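Local coordinates for ribose ABC transporter, substrate binding protein (Conexibacter woesei, PDB 4KQ9), which probably binds ribose or a related sugar as the substrate-binding component of an ABC transporter, at residues A31-V35 against R36-F40. The protein carries 1 engineered substitution. Sequence-based numbering, arbitrary orientation.
Sequences AQATV and RRLDF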
# COMPACT_ATOMS: atom_id res chain seq x y z
N ALA A 31 -0.69 19.56 0.20
CA ALA A 31 0.41 20.35 0.63
C ALA A 31 1.37 20.64 -0.53
O ALA A 31 1.93 21.77 -0.67
CB ALA A 31 1.14 19.65 1.76
N GLN A 32 1.65 19.63 -1.34
CA GLN A 32 2.63 19.91 -2.41
C GLN A 32 2.05 20.74 -3.53
O GLN A 32 2.79 21.40 -4.22
CB GLN A 32 3.26 18.64 -2.98
CG GLN A 32 4.52 18.89 -3.87
CD GLN A 32 5.71 19.56 -3.24
OE1 GLN A 32 5.82 19.72 -2.03
NE2 GLN A 32 6.63 19.95 -4.07
N ALA A 33 0.77 20.59 -3.79
CA ALA A 33 0.11 21.35 -4.79
C ALA A 33 0.21 22.86 -4.53
O ALA A 33 0.42 23.66 -5.46
CB ALA A 33 -1.32 20.90 -4.86
N THR A 34 0.16 23.22 -3.24
CA THR A 34 0.36 24.57 -2.81
C THR A 34 1.75 25.04 -3.12
O THR A 34 1.91 26.15 -3.63
CB THR A 34 0.07 24.67 -1.29
OG1 THR A 34 -1.34 24.41 -1.11
CG2 THR A 34 0.51 26.01 -0.71
N VAL A 35 2.75 24.20 -2.84
CA VAL A 35 4.11 24.55 -3.10
C VAL A 35 4.39 24.80 -4.57
O VAL A 35 5.13 25.72 -4.94
CB VAL A 35 5.02 23.42 -2.60
CG1 VAL A 35 6.43 23.65 -3.09
CG2 VAL A 35 4.99 23.37 -1.06
N ARG A 36 3.83 23.96 -5.41
CA ARG A 36 4.03 24.07 -6.86
C ARG A 36 3.05 25.09 -7.50
O ARG A 36 3.05 25.28 -8.72
CB ARG A 36 3.81 22.70 -7.50
CG ARG A 36 4.79 21.61 -7.09
CD ARG A 36 6.23 22.07 -7.24
NE ARG A 36 6.58 22.28 -8.65
CZ ARG A 36 7.16 21.36 -9.43
NH1 ARG A 36 7.43 20.14 -8.99
NH2 ARG A 36 7.49 21.66 -10.68
N ARG A 37 2.17 25.65 -6.69
CA ARG A 37 1.19 26.66 -7.09
C ARG A 37 0.17 26.24 -8.12
O ARG A 37 -0.23 27.03 -8.96
CB ARG A 37 1.90 27.95 -7.50
CG ARG A 37 2.58 28.60 -6.31
CD ARG A 37 2.95 30.05 -6.53
NE ARG A 37 4.15 30.13 -7.33
CZ ARG A 37 4.29 30.84 -8.45
NH1 ARG A 37 5.46 30.78 -9.09
NH2 ARG A 37 3.31 31.61 -8.94
N LEU A 38 -0.30 25.00 -8.01
CA LEU A 38 -1.32 24.48 -8.85
C LEU A 38 -2.72 24.91 -8.39
O LEU A 38 -2.94 25.12 -7.21
CB LEU A 38 -1.32 22.94 -8.81
CG LEU A 38 -0.06 22.24 -9.27
CD1 LEU A 38 -0.17 20.75 -8.91
CD2 LEU A 38 0.03 22.39 -10.77
N ASP A 39 -3.65 25.00 -9.33
CA ASP A 39 -5.07 25.01 -9.00
C ASP A 39 -5.54 23.56 -8.86
O ASP A 39 -5.76 22.85 -9.86
CB ASP A 39 -5.92 25.75 -10.05
CG ASP A 39 -7.40 25.75 -9.70
OD1 ASP A 39 -7.73 25.68 -8.50
OD2 ASP A 39 -8.24 25.78 -10.62
N PHE A 40 -5.70 23.14 -7.61
CA PHE A 40 -5.79 21.71 -7.27
C PHE A 40 -7.09 21.34 -6.54
O PHE A 40 -7.40 21.88 -5.49
CB PHE A 40 -4.56 21.28 -6.44
CG PHE A 40 -4.58 19.81 -6.01
CD1 PHE A 40 -4.48 18.80 -6.93
CD2 PHE A 40 -4.69 19.45 -4.67
CE1 PHE A 40 -4.54 17.47 -6.54
CE2 PHE A 40 -4.71 18.14 -4.28
CZ PHE A 40 -4.63 17.14 -5.22
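Leu38 N donates to Ala33 O at 3.0 Å, with an N-H...O angle of 158°, and Arg37 N bonds back to Thr34 O (3.1 Å); these are the 6→1 and 5→2 bonds of the Schellman motif that closes helix 20-35. Arg37, the first residue to leave helical geometry, has a positive phi. Its N stands above the Thr34 carbonyl plane rather than on a lone pair, so the 5→2 bond is the less regular of the two. One residue earlier, Arg36 N still makes a helical bond to Gln32 O at 3.0 Å.

Past this cap the chain runs into strand 39-45. Ala33 CB lies 3.6 Å from Phe40 CG, meeting the ring obliquely, and 4.2 Å from Leu38 CD1. Phe40 CG is anti to its own N (chi1 179°), which puts the ring beside Ala33 CB, and Val10 and Tyr12 of strand 9-15 also touch it; Ile255 of helix 247-264 meets both Leu38 and Phe40.

On another side of the turn, Gln32 NE2 approaches Arg36 CD at 3.8 Å, the amide and guanidinium planes standing 81° apart. Their polar ends converge on Asp256, whose OD1 accepts a hydrogen bond from Gln32 NE2 and forms a salt bridge with Arg36 NH1; Asp260 and Glu263 form salt bridges with Arg36 NH2. The helix-to-strand turn of this beta-alpha-beta unit is therefore tied to helix 247-264 by both charge and apolar contact, and the acidic cluster probably stabilises the guanidinium's positive charge.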